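PDB 2AH5: COG0546: Predicted phosphatases, which is of unknown function but, as a haloacid dehalogenase-like hydrolase, is probably a phosphatase. Local coordinates for residues 6-11 with 155-160; 12-17 with 178-183; 102-107 with 127-132; 138-143 with 171-176. All coordinates share one frame; numbering follows the deposited sequence.

Interaction 1: 6-11 with 155-160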
loop_
_atom_site.group_PDB
_atom_site.type_symbol
_atom_site.label_atom_id
_atom_site.label_comp_id
_atom_site.label_asym_id
_atom_site.label_seq_id
_atom_site.Cartn_x
_atom_site.Cartn_y
_atom_site.Cartn_z
ATOM N N ALA A 6 -11.182 4.314 -14.047
ATOM C CA ALA A 6 -9.815 3.927 -13.700
ATOM C C ALA A 6 -9.786 3.454 -12.249
ATOM O O ALA A 6 -10.484 4.005 -11.388
ATOM C CB ALA A 6 -8.883 5.091 -13.886
ATOM N N ILE A 7 -9.000 2.421 -11.999
ATOM C CA ILE A 7 -8.927 1.825 -10.671
ATOM C C ILE A 7 -7.491 1.884 -10.131
ATOM O O ILE A 7 -6.548 1.441 -10.811
ATOM C CB ILE A 7 -9.440 0.365 -10.665
ATOM C CG1 ILE A 7 -10.872 0.272 -11.237
ATOM C CG2 ILE A 7 -9.357 -0.196 -9.249
ATOM C CD1 ILE A 7 -11.471 -1.160 -11.206
ATOM N N PHE A 8 -7.329 2.479 -8.937
ATOM C CA PHE A 8 -6.023 2.611 -8.269
ATOM C C PHE A 8 -5.926 1.573 -7.139
ATOM O O PHE A 8 -6.880 1.391 -6.386
ATOM C CB PHE A 8 -5.855 4.006 -7.628
ATOM C CG PHE A 8 -5.873 5.162 -8.604
ATOM C CD1 PHE A 8 -5.799 4.957 -9.987
ATOM C CD2 PHE A 8 -5.896 6.475 -8.112
ATOM C CE1 PHE A 8 -5.787 6.047 -10.876
ATOM C CE2 PHE A 8 -5.866 7.574 -8.996
ATOM C CZ PHE A 8 -5.823 7.363 -10.366
ATOM N N PHE A 9 -4.750 0.977 -6.968
ATOM C CA PHE A 9 -4.539 -0.009 -5.923
ATOM C C PHE A 9 -3.385 0.411 -5.019
ATOM O O PHE A 9 -2.350 0.859 -5.530
ATOM C CB PHE A 9 -4.143 -1.324 -6.551
ATOM C CG PHE A 9 -5.264 -2.032 -7.222
ATOM C CD1 PHE A 9 -5.574 -1.742 -8.532
ATOM C CD2 PHE A 9 -5.982 -2.996 -6.541
ATOM C CE1 PHE A 9 -6.608 -2.418 -9.171
ATOM C CE2 PHE A 9 -7.019 -3.701 -7.188
ATOM C CZ PHE A 9 -7.318 -3.388 -8.491
ATOM N N ASP A 10 -3.547 0.283 -3.701
ATOM C CA ASP A 10 -2.377 0.254 -2.793
ATOM C C ASP A 10 -1.646 -1.083 -3.089
ATOM O O ASP A 10 -2.232 -1.987 -3.673
ATOM C CB ASP A 10 -2.805 0.322 -1.303
ATOM C CG ASP A 10 -1.672 0.825 -0.372
ATOM O OD1 ASP A 10 -0.507 0.979 -0.814
ATOM O OD2 ASP A 10 -1.947 1.075 0.828
ATOM N N LEU A 11 -0.383 -1.204 -2.696
ATOM C CA LEU A 11 0.451 -2.376 -3.033
ATOM C C LEU A 11 0.542 -3.260 -1.809
ATOM O O LEU A 11 -0.167 -4.238 -1.720
ATOM C CB LEU A 11 1.859 -1.947 -3.492
ATOM C CG LEU A 11 2.813 -3.047 -3.975
ATOM C CD1 LEU A 11 2.185 -3.895 -5.084
ATOM C CD2 LEU A 11 4.127 -2.407 -4.475
ATOM N N GLU A 155 -13.398 12.235 -9.939
ATOM C CA GLU A 155 -14.662 11.520 -9.987
ATOM C C GLU A 155 -14.573 10.197 -10.772
ATOM O O GLU A 155 -15.370 9.272 -10.559
ATOM C CB GLU A 155 -15.726 12.455 -10.575
ATOM C CG GLU A 155 -16.016 13.715 -9.706
ATOM C CD GLU A 155 -14.911 14.823 -9.693
ATOM O OE1 GLU A 155 -14.147 15.017 -10.652
ATOM O OE2 GLU A 155 -14.821 15.538 -8.683
ATOM N N GLN A 156 -13.577 10.100 -11.654
ATOM C CA GLN A 156 -13.399 8.935 -12.499
ATOM C C GLN A 156 -12.512 7.845 -11.882
ATOM O O GLN A 156 -12.294 6.814 -12.530
ATOM C CB GLN A 156 -12.752 9.309 -13.832
ATOM C CG GLN A 156 -13.528 10.214 -14.754
ATOM C CD GLN A 156 -12.650 10.545 -15.957
ATOM O OE1 GLN A 156 -11.985 11.574 -15.971
ATOM N NE2 GLN A 156 -12.567 9.621 -16.913
ATOM N N ALA A 157 -11.971 8.078 -10.676
ATOM C CA ALA A 157 -11.087 7.086 -10.063
ATOM C C ALA A 157 -11.617 6.561 -8.711
ATOM O O ALA A 157 -12.464 7.194 -8.063
ATOM C CB ALA A 157 -9.670 7.649 -9.906
ATOM N N ILE A 158 -11.099 5.406 -8.306
ATOM C CA ILE A 158 -11.365 4.838 -6.986
ATOM C C ILE A 158 -10.053 4.212 -6.545
ATOM O O ILE A 158 -9.300 3.701 -7.377
ATOM C CB ILE A 158 -12.548 3.801 -7.023
ATOM C CG1 ILE A 158 -12.884 3.242 -5.620
ATOM C CG2 ILE A 158 -12.308 2.663 -8.014
ATOM C CD1 ILE A 158 -14.316 2.641 -5.573
ATOM N N ILE A 159 -9.746 4.292 -5.256
ATOM C CA ILE A 159 -8.581 3.564 -4.712
ATOM C C ILE A 159 -9.071 2.378 -3.876
ATOM O O ILE A 159 -10.035 2.495 -3.075
ATOM C CB ILE A 159 -7.624 4.487 -3.920
ATOM C CG1 ILE A 159 -6.351 3.733 -3.510
ATOM C CG2 ILE A 159 -8.362 5.137 -2.700
ATOM C CD1 ILE A 159 -5.239 4.658 -2.999
ATOM N N ILE A 160 -8.438 1.230 -4.111
ATOM C CA ILE A 160 -8.672 0.021 -3.356
ATOM C C ILE A 160 -7.506 -0.060 -2.386
ATOM O O ILE A 160 -6.348 -0.170 -2.816
ATOM C CB ILE A 160 -8.701 -1.208 -4.325
ATOM C CG1 ILE A 160 -9.841 -1.002 -5.356
ATOM C CG2 ILE A 160 -8.741 -2.558 -3.530
ATOM C CD1 ILE A 160 -10.171 -2.184 -6.296
#
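Strands 6-9 and 157-160 run parallel, their axes 26° apart and 4.6 Å at closest, with Phe8 facing Ile159 and Phe9 facing Ile160. The three straightest backbone hydrogen bonds are Phe8 N to Ile158 O (2.8 Å), Ile160 N to Phe8 O (2.8 Å) and Asp10 N to Ile160 O (3.0 Å). Towards Ala6 they are more bent: Ala6 N still donates to Gln156 O, while Ile158 N to Ala6 O is weak.

On one face of the sheet the Phe8 ring reaches back along the partner strand, because CG lies anti to the carbonyl carbon (chi1 -63°). Ala157 CB sits over that ring, 4.1 Å from its centroid and 21° off the normal, a CH-pi contact displaced towards the rim. Helix 139-149 packs against this face, through Ala146 and Leu147 on Phe8. On the other face Ile160 CD1 is wedged between two residues of the neighbouring strand, 3.6 Å from Phe9 CE2 and 3.7 Å from Ile7 CG2. Phe9 and Ile160 extend side by side in the same direction, and helix 89-97 meets Phe9 there.

Every side chain of the paired strands is apolar, whereas the last firm bond is made by the backbone of Asp10, the first aspartate of what is probably the HAD DxDx(T/V) motif. The ladder thus fixes the main chain where a buried carboxylate leaves the strand end, close to Asp162 and Asp166.

Interaction 2: 12-17 with 178-183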
loop_
_atom_site.group_PDB
_atom_site.type_symbol
_atom_site.label_atom_id
_atom_site.label_comp_id
_atom_site.label_asym_id
_atom_site.label_seq_id
_atom_site.Cartn_x
_atom_site.Cartn_y
_atom_site.Cartn_z
ATOM N N ASP A 12 1.420 -2.904 -0.867
ATOM C CA ASP A 12 1.553 -3.622 0.403
ATOM C C ASP A 12 0.239 -3.638 1.157
ATOM O O ASP A 12 -0.422 -2.618 1.260
ATOM C CB ASP A 12 2.584 -2.939 1.300
ATOM C CG ASP A 12 3.913 -2.858 0.665
ATOM O OD1 ASP A 12 4.642 -3.847 0.753
ATOM O OD2 ASP A 12 4.223 -1.817 0.040
ATOM N N GLY A 13 -0.142 -4.791 1.682
ATOM C CA GLY A 13 -1.339 -4.899 2.498
ATOM C C GLY A 13 -2.632 -4.967 1.718
ATOM O O GLY A 13 -3.679 -5.166 2.297
ATOM N N THR A 14 -2.551 -4.812 0.399
ATOM C CA THR A 14 -3.735 -4.875 -0.452
ATOM C C THR A 14 -3.547 -5.956 -1.533
ATOM O O THR A 14 -4.216 -6.995 -1.508
ATOM C CB THR A 14 -4.011 -3.476 -1.073
ATOM O OG1 THR A 14 -4.352 -2.555 -0.031
ATOM C CG2 THR A 14 -5.133 -3.539 -2.082
ATOM N N LEU A 15 -2.612 -5.729 -2.453
ATOM C CA LEU A 15 -2.258 -6.733 -3.456
ATOM C C LEU A 15 -1.274 -7.749 -2.872
ATOM O O LEU A 15 -1.365 -8.960 -3.138
ATOM C CB LEU A 15 -1.643 -6.060 -4.695
ATOM C CG LEU A 15 -2.540 -5.044 -5.403
ATOM C CD1 LEU A 15 -1.767 -4.219 -6.417
ATOM C CD2 LEU A 15 -3.718 -5.752 -6.067
ATOM N N VAL A 16 -0.363 -7.238 -2.046
ATOM C CA VAL A 16 0.825 -7.991 -1.674
ATOM C C VAL A 16 0.872 -8.193 -0.175
ATOM O O VAL A 16 0.847 -7.227 0.581
ATOM C CB VAL A 16 2.148 -7.327 -2.192
ATOM C CG1 VAL A 16 3.341 -8.145 -1.716
ATOM C CG2 VAL A 16 2.141 -7.263 -3.744
ATOM N N ASP A 17 0.922 -9.457 0.242
ATOM C CA ASP A 17 1.227 -9.779 1.617
ATOM C C ASP A 17 2.737 -9.701 1.835
ATOM O O ASP A 17 3.459 -10.714 1.759
ATOM C CB ASP A 17 0.672 -11.161 2.037
ATOM C CG ASP A 17 0.872 -11.424 3.513
ATOM O OD1 ASP A 17 1.533 -10.592 4.172
ATOM O OD2 ASP A 17 0.376 -12.447 4.022
ATOM N N LEU A 178 -12.446 2.421 -1.633
ATOM C CA LEU A 178 -12.931 1.075 -1.403
ATOM C C LEU A 178 -12.020 0.413 -0.364
ATOM O O LEU A 178 -10.828 0.139 -0.642
ATOM C CB LEU A 178 -12.921 0.280 -2.707
ATOM C CG LEU A 178 -13.722 -1.042 -2.728
ATOM C CD1 LEU A 178 -14.047 -1.414 -4.159
ATOM C CD2 LEU A 178 -13.038 -2.192 -2.001
ATOM N N ALA A 179 -12.565 0.188 0.832
ATOM C CA ALA A 179 -11.778 -0.368 1.940
ATOM C C ALA A 179 -11.691 -1.886 1.831
ATOM O O ALA A 179 -12.690 -2.546 1.570
ATOM C CB ALA A 179 -12.392 0.013 3.318
ATOM N N ILE A 180 -10.505 -2.432 2.079
ATOM C CA ILE A 180 -10.351 -3.888 2.128
ATOM C C ILE A 180 -9.812 -4.298 3.486
ATOM O O ILE A 180 -9.022 -3.563 4.097
ATOM C CB ILE A 180 -9.503 -4.448 0.951
ATOM C CG1 ILE A 180 -7.994 -4.108 1.095
ATOM C CG2 ILE A 180 -10.166 -4.031 -0.405
ATOM C CD1 ILE A 180 -7.186 -5.162 1.915
ATOM N N THR A 181 -10.259 -5.454 3.977
ATOM C CA THR A 181 -9.984 -5.823 5.365
ATOM C C THR A 181 -9.166 -7.108 5.507
ATOM O O THR A 181 -8.987 -7.595 6.633
ATOM C CB THR A 181 -11.298 -5.965 6.177
ATOM O OG1 THR A 181 -12.065 -7.034 5.621
ATOM C CG2 THR A 181 -12.137 -4.685 6.110
ATOM N N TRP A 182 -8.708 -7.666 4.380
ATOM C CA TRP A 182 -7.843 -8.865 4.383
ATOM C C TRP A 182 -6.378 -8.490 4.628
ATOM O O TRP A 182 -5.497 -9.369 4.679
ATOM C CB TRP A 182 -7.981 -9.671 3.075
ATOM C CG TRP A 182 -7.462 -8.982 1.841
ATOM C CD1 TRP A 182 -6.146 -8.772 1.500
ATOM C CD2 TRP A 182 -8.244 -8.443 0.768
ATOM N NE1 TRP A 182 -6.070 -8.128 0.282
ATOM C CE2 TRP A 182 -7.340 -7.902 -0.182
ATOM C CE3 TRP A 182 -9.621 -8.350 0.524
ATOM C CZ2 TRP A 182 -7.768 -7.266 -1.353
ATOM C CZ3 TRP A 182 -10.047 -7.715 -0.648
ATOM C CH2 TRP A 182 -9.127 -7.188 -1.573
ATOM N N GLY A 183 -6.121 -7.191 4.763
ATOM C CA GLY A 183 -4.754 -6.664 4.811
ATOM C C GLY A 183 -4.319 -6.165 6.170
ATOM O O GLY A 183 -4.692 -6.736 7.207
#
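Trp182 meets Thr14 through the edge of its indole and Ile180 through a face, so the two neighbours are distinguished by direction. NE1 donates to Thr14 O at 2.8 Å with an N-H...O angle of 155°. The acceptor lies only 2° out of the ring plane, and the donor lies in the carbonyl plane, on a lone pair, although the two planes stand steeply to each other. The bond fixes where the indole edge points. Ile180 CD1 lies 3.4 Å above the ring plane, over the five-membered ring of the indole.

With CG1 between its backbone N and carbonyl carbon (chi1 72°), Ile180 sends CD1 towards the loop, 3.5 Å from Gly13 O. Its CG1 passes Thr14 OG1 at 4.1 Å, the two side chains crossing at a slant. That hydroxyl has its polar partner in Asp162, with which it forms a hydrogen bond. Gly183 closes the contact from the backbone: its CA makes a CA-H...O approach of 3.1 Å to Gly13 O.

The indole also meets Phe86 edge-to-face. Asp12 and Thr14 fit the HAD-type DxDx(T/V) pattern at a strand end, and Asp12 forms a salt bridge with Lys108. One directional bond and a methyl over the indole thus tie this probable active-site loop to the segment leaving strand 176-180, with the Thr14 carbonyl satisfied by an indole N-H.

Interaction 3: 102-107 with 127-132; sequences LYITTT and DGIYGS
Leu102 O accepts the shortest direct hydrogen bond of this contact, from Asp127 N at 2.7 Å, with an N-H...O angle of 159°. Beyond it the parallel ladder continues through Ile104 N to Gly128 O (3.0 Å), Tyr130 N to Ile104 O (2.8 Å) and Thr106 N to Tyr130 O (2.9 Å). At the same end one water spans Tyr103 OH and Asp127 OD2.

The Tyr103 ring leans over the start of the partner strand: CG stands anti to the carbonyl carbon (chi1 -57°), and CE1 reaches Asp127 CB at 3.5 Å. Ring and carboxylate planes are 84° apart. Tyr103 CD1 lies 3.4 Å from Gly128 N and also meets the edge of the Tyr130 ring at CE2. On the reverse face Ile104 and Ile129 lie alongside, their CD1 atoms 4.0 Å apart.

The two strands belong to one beta-alpha-beta unit. Its connecting helix, 110-119, packs on Ile129 through Ala113 and Ala117, while helix 139-149 covers the face bearing Thr105 and Tyr130. Strand 6-9 borders 102-106 across the sheet, leaving 128-132 as the outermost strand within the chain.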
loop_
_atom_site.group_PDB
_atom_site.type_symbol
_atom_site.label_atom_id
_atom_site.label_comp_id
_atom_site.label_asym_id
_atom_site.label_seq_id
_atom_site.Cartn_x
_atom_site.Cartn_y
_atom_site.Cartn_z
ATOM N N LEU A 102 -5.802 -0.206 -14.840
ATOM C CA LEU A 102 -5.425 -0.297 -13.433
ATOM C C LEU A 102 -4.089 0.378 -13.170
ATOM O O LEU A 102 -3.169 0.307 -14.032
ATOM C CB LEU A 102 -5.260 -1.758 -13.033
ATOM C CG LEU A 102 -6.356 -2.743 -13.426
ATOM C CD1 LEU A 102 -6.016 -4.123 -12.919
ATOM C CD2 LEU A 102 -7.731 -2.270 -12.931
ATOM N N TYR A 103 -3.970 0.993 -11.990
ATOM C CA TYR A 103 -2.739 1.698 -11.588
ATOM C C TYR A 103 -2.384 1.327 -10.166
ATOM O O TYR A 103 -3.278 1.118 -9.312
ATOM C CB TYR A 103 -2.939 3.223 -11.672
ATOM C CG TYR A 103 -3.355 3.633 -13.053
ATOM C CD1 TYR A 103 -2.394 3.820 -14.046
ATOM C CD2 TYR A 103 -4.709 3.733 -13.392
ATOM C CE1 TYR A 103 -2.761 4.157 -15.339
ATOM C CE2 TYR A 103 -5.096 4.101 -14.697
ATOM C CZ TYR A 103 -4.107 4.297 -15.654
ATOM O OH TYR A 103 -4.450 4.642 -16.935
ATOM N N ILE A 104 -1.087 1.225 -9.895
ATOM C CA ILE A 104 -0.680 1.210 -8.504
ATOM C C ILE A 104 -0.371 2.638 -8.030
ATOM O O ILE A 104 0.340 3.403 -8.719
ATOM C CB ILE A 104 0.519 0.269 -8.287
ATOM C CG1 ILE A 104 0.042 -1.178 -8.416
ATOM C CG2 ILE A 104 1.144 0.490 -6.931
ATOM C CD1 ILE A 104 1.159 -2.159 -8.711
ATOM N N THR A 105 -0.875 2.953 -6.832
ATOM C CA THR A 105 -0.599 4.226 -6.109
ATOM C C THR A 105 -0.147 3.910 -4.674
ATOM O O THR A 105 -0.963 3.568 -3.820
ATOM C CB THR A 105 -1.827 5.147 -6.068
ATOM O OG1 THR A 105 -2.960 4.424 -5.550
ATOM C CG2 THR A 105 -2.140 5.666 -7.414
ATOM N N THR A 106 1.166 3.958 -4.439
ATOM C CA THR A 106 1.728 3.510 -3.175
ATOM C C THR A 106 2.679 4.574 -2.613
ATOM O O THR A 106 3.157 5.427 -3.349
ATOM C CB THR A 106 2.512 2.168 -3.356
ATOM O OG1 THR A 106 3.014 1.721 -2.080
ATOM C CG2 THR A 106 3.683 2.331 -4.381
ATOM N N THR A 107 2.960 4.515 -1.309
ATOM C CA THR A 107 3.995 5.395 -0.767
ATOM C C THR A 107 5.315 4.643 -0.608
ATOM O O THR A 107 6.280 5.219 -0.128
ATOM C CB THR A 107 3.594 6.074 0.545
ATOM O OG1 THR A 107 3.143 5.077 1.461
ATOM C CG2 THR A 107 2.497 7.109 0.307
ATOM N N ASP A 127 -1.372 -0.165 -16.008
ATOM C CA ASP A 127 -0.992 0.844 -17.004
ATOM C C ASP A 127 -0.050 1.905 -16.449
ATOM O O ASP A 127 0.440 2.747 -17.205
ATOM C CB ASP A 127 -2.213 1.524 -17.583
ATOM C CG ASP A 127 -3.000 0.617 -18.525
ATOM O OD1 ASP A 127 -2.657 -0.580 -18.691
ATOM O OD2 ASP A 127 -3.976 1.132 -19.098
ATOM N N GLY A 128 0.202 1.851 -15.138
ATOM C CA GLY A 128 1.127 2.769 -14.482
ATOM C C GLY A 128 1.356 2.315 -13.063
ATOM O O GLY A 128 0.471 1.745 -12.449
ATOM N N ILE A 129 2.557 2.556 -12.562
ATOM C CA ILE A 129 2.888 2.278 -11.190
ATOM C C ILE A 129 3.560 3.536 -10.643
ATOM O O ILE A 129 4.614 3.969 -11.148
ATOM C CB ILE A 129 3.826 1.052 -11.052
ATOM C CG1 ILE A 129 3.160 -0.218 -11.607
ATOM C CG2 ILE A 129 4.300 0.890 -9.553
ATOM C CD1 ILE A 129 3.995 -1.475 -11.448
ATOM N N TYR A 130 2.931 4.103 -9.619
ATOM C CA TYR A 130 3.317 5.392 -9.019
ATOM C C TYR A 130 3.615 5.183 -7.539
ATOM O O TYR A 130 2.763 4.681 -6.801
ATOM C CB TYR A 130 2.194 6.413 -9.230
ATOM C CG TYR A 130 1.952 6.628 -10.718
ATOM C CD1 TYR A 130 2.792 7.464 -11.438
ATOM C CD2 TYR A 130 0.942 5.945 -11.404
ATOM C CE1 TYR A 130 2.631 7.656 -12.795
ATOM C CE2 TYR A 130 0.760 6.131 -12.805
ATOM C CZ TYR A 130 1.630 6.994 -13.477
ATOM O OH TYR A 130 1.543 7.263 -14.838
ATOM N N GLY A 131 4.824 5.542 -7.120
ATOM C CA GLY A 131 5.205 5.454 -5.689
ATOM C C GLY A 131 5.722 6.812 -5.208
ATOM O O GLY A 131 5.550 7.819 -5.896
ATOM N N SER A 132 6.336 6.832 -4.030
ATOM C CA SER A 132 6.776 8.081 -3.434
ATOM C C SER A 132 8.027 8.585 -4.156
ATOM O O SER A 132 8.819 7.790 -4.671
ATOM C CB SER A 132 7.068 7.906 -1.953
ATOM O OG SER A 132 8.099 6.971 -1.777
HETATM O O HOH W 1 -4.344 -1.923 -16.728
HETATM O O HOH W 2 -3.447 3.987 -19.416
HETATM O O HOH W 3 8.713 5.455 0.184
#

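Interaction 4: 138-143 with 171-176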
loop_
_atom_site.group_PDB
_atom_site.type_symbol
_atom_site.label_atom_id
_atom_site.label_comp_id
_atom_site.label_asym_id
_atom_site.label_seq_id
_atom_site.Cartn_x
_atom_site.Cartn_y
_atom_site.Cartn_z
ATOM N N HIS A 138 3.528 11.907 -0.127
ATOM C CA HIS A 138 2.471 11.199 0.615
ATOM C C HIS A 138 1.407 10.661 -0.312
ATOM O O HIS A 138 1.415 10.955 -1.500
ATOM C CB HIS A 138 1.813 12.112 1.652
ATOM C CG HIS A 138 2.784 12.701 2.621
ATOM N ND1 HIS A 138 3.022 14.055 2.703
ATOM C CD2 HIS A 138 3.593 12.118 3.535
ATOM C CE1 HIS A 138 3.923 14.284 3.643
ATOM N NE2 HIS A 138 4.282 13.125 4.164
ATOM N N LYS A 139 0.470 9.901 0.256
ATOM C CA LYS A 139 -0.564 9.230 -0.547
ATOM C C LYS A 139 -1.339 10.179 -1.463
ATOM O O LYS A 139 -1.527 9.876 -2.661
ATOM C CB LYS A 139 -1.507 8.394 0.356
ATOM C CG LYS A 139 -2.476 7.434 -0.369
ATOM C CD LYS A 139 -1.790 6.500 -1.380
ATOM C CE LYS A 139 -1.307 5.146 -0.818
ATOM N NZ LYS A 139 -0.728 5.143 0.522
ATOM N N ALA A 140 -1.783 11.328 -0.939
ATOM C CA ALA A 140 -2.524 12.283 -1.784
ATOM C C ALA A 140 -1.721 12.743 -3.020
ATOM O O ALA A 140 -2.269 12.848 -4.119
ATOM C CB ALA A 140 -2.999 13.511 -0.956
ATOM N N ASP A 141 -0.434 13.038 -2.823
ATOM C CA ASP A 141 0.444 13.490 -3.927
ATOM C C ASP A 141 0.594 12.414 -5.018
ATOM O O ASP A 141 0.540 12.708 -6.235
ATOM C CB ASP A 141 1.807 13.864 -3.365
ATOM C CG ASP A 141 1.701 14.853 -2.213
ATOM O OD1 ASP A 141 1.145 15.947 -2.424
ATOM O OD2 ASP A 141 2.126 14.510 -1.092
ATOM N N VAL A 142 0.715 11.163 -4.580
ATOM C CA VAL A 142 0.826 10.034 -5.504
ATOM C C VAL A 142 -0.463 9.905 -6.333
ATOM O O VAL A 142 -0.431 9.764 -7.561
ATOM C CB VAL A 142 1.154 8.719 -4.723
ATOM C CG1 VAL A 142 1.213 7.531 -5.664
ATOM C CG2 VAL A 142 2.492 8.863 -3.969
ATOM N N ILE A 143 -1.599 10.005 -5.654
ATOM C CA ILE A 143 -2.914 9.939 -6.306
ATOM C C ILE A 143 -3.051 11.103 -7.311
ATOM O O ILE A 143 -3.447 10.888 -8.473
ATOM C CB ILE A 143 -4.050 9.974 -5.248
ATOM C CG1 ILE A 143 -4.055 8.684 -4.408
ATOM C CG2 ILE A 143 -5.408 10.230 -5.884
ATOM C CD1 ILE A 143 -5.055 8.620 -3.263
ATOM N N ARG A 171 -9.932 11.050 0.287
ATOM C CA ARG A 171 -10.800 12.162 0.671
ATOM C C ARG A 171 -10.147 13.469 0.235
ATOM O O ARG A 171 -10.806 14.366 -0.304
ATOM C CB ARG A 171 -11.069 12.162 2.180
ATOM C CG ARG A 171 -11.698 13.476 2.626
ATOM C CD ARG A 171 -12.126 13.505 4.072
ATOM N NE ARG A 171 -12.588 14.856 4.383
ATOM C CZ ARG A 171 -13.813 15.311 4.119
ATOM N NH1 ARG A 171 -14.727 14.516 3.576
ATOM N NH2 ARG A 171 -14.133 16.559 4.429
ATOM N N GLU A 172 -8.846 13.578 0.475
ATOM C CA GLU A 172 -8.079 14.771 0.069
ATOM C C GLU A 172 -8.117 15.072 -1.432
ATOM O O GLU A 172 -8.093 16.233 -1.840
ATOM C CB GLU A 172 -6.636 14.645 0.530
ATOM C CG GLU A 172 -6.457 15.053 1.989
ATOM C CD GLU A 172 -5.334 14.323 2.699
ATOM O OE1 GLU A 172 -4.624 13.530 2.038
ATOM O OE2 GLU A 172 -5.172 14.525 3.936
ATOM N N THR A 173 -8.191 14.031 -2.250
ATOM C CA THR A 173 -8.058 14.187 -3.700
ATOM C C THR A 173 -9.414 14.128 -4.395
ATOM O O THR A 173 -9.525 14.428 -5.579
ATOM C CB THR A 173 -7.165 13.076 -4.292
ATOM O OG1 THR A 173 -7.665 11.806 -3.871
ATOM C CG2 THR A 173 -5.730 13.229 -3.836
ATOM N N GLY A 174 -10.452 13.743 -3.659
ATOM C CA GLY A 174 -11.784 13.622 -4.248
ATOM C C GLY A 174 -12.099 12.336 -5.018
ATOM O O GLY A 174 -13.095 12.268 -5.733
ATOM N N ILE A 175 -11.271 11.303 -4.882
ATOM C CA ILE A 175 -11.592 10.039 -5.580
ATOM C C ILE A 175 -12.403 9.154 -4.634
ATOM O O ILE A 175 -12.441 9.395 -3.420
ATOM C CB ILE A 175 -10.326 9.277 -6.079
ATOM C CG1 ILE A 175 -9.479 8.801 -4.894
ATOM C CG2 ILE A 175 -9.464 10.166 -7.030
ATOM C CD1 ILE A 175 -8.371 7.819 -5.272
ATOM N N GLN A 176 -13.050 8.127 -5.170
ATOM C CA GLN A 176 -13.793 7.223 -4.303
ATOM C C GLN A 176 -12.804 6.304 -3.550
ATOM O O GLN A 176 -11.634 6.196 -3.923
ATOM C CB GLN A 176 -14.770 6.399 -5.110
ATOM C CG GLN A 176 -16.043 7.161 -5.556
ATOM C CD GLN A 176 -17.011 6.245 -6.238
ATOM O OE1 GLN A 176 -17.264 5.135 -5.761
ATOM N NE2 GLN A 176 -17.543 6.679 -7.379
HETATM O O HOH W 4 -2.078 11.803 1.879
#
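Ile143 turns towards the 171-176 segment, its CB 3.9 Å from Thr173 CG2. With CG1 anti to the carbonyl carbon (chi1 -68°), the CG2 branch is left anti to the backbone N and does most of the touching: it lies 3.4 Å from Thr173 OG1, 3.6 Å from Thr173 CG2 and 3.9 Å from Ile175 CD1. The other branch runs through CG1 to CD1, which meets Ile175 CD1 at 4.0 Å. Ile143 and Thr173 cross at about a right angle, whereas Ile143 and Ile175 meet at a slant, so the isoleucine touches both the end of one helix and the residues just beyond it.

One turn earlier, Ala140 presents its CB to the same threonine methyl and, on the outer side, to the acid of Glu172, with OE1 3.4 Å from that CB. Thr173 CG2 also lies 3.5 Å from Ala140 O. The threonine hydroxyl turns back to its own helix and hydrogen-bonds Gly169 O, which leaves the methyl to face helix 139-149. Gly174, with positive phi, then leaves the helical path and lets Ile175 return to the interior, where it also touches Phe8 and Leu147.

No direct hydrogen bond joins the segments; a single water does, accepting from Ala140 N and donating to Glu172 OE1. Through it the acid accepts indirectly from a first-turn N-H of helix 139-149. The contact is thus apolar at depth and water-bridged at its outer margin, holding helix 139-149 beside the C-terminal end of helix 164-173.

How the interactions relate
Interactions 1 and 3 are neighbouring strand pairs of one parallel sheet, joined by Phe9 N to Tyr103 O (2.8 Å), and both rely on backbone ladders. Interaction 1 lies mid-sheet, buried and apolar in its strand side chains; interaction 3, partly buried, reaches the sheet margin and recruits waters. Interaction 4, buried but for Glu172 at its rim, packs two helices without direct hydrogen bonds over the face carrying Phe8 and Ile159; its Gln176 then pairs with strand 157-161. Interaction 2, also buried and nearer the chain centre, joins the loop after strand 6-9 to the end of strand 176-180 and the residues following it, with one direct hydrogen bond. The probable HAD motif spans interactions 1 and 2.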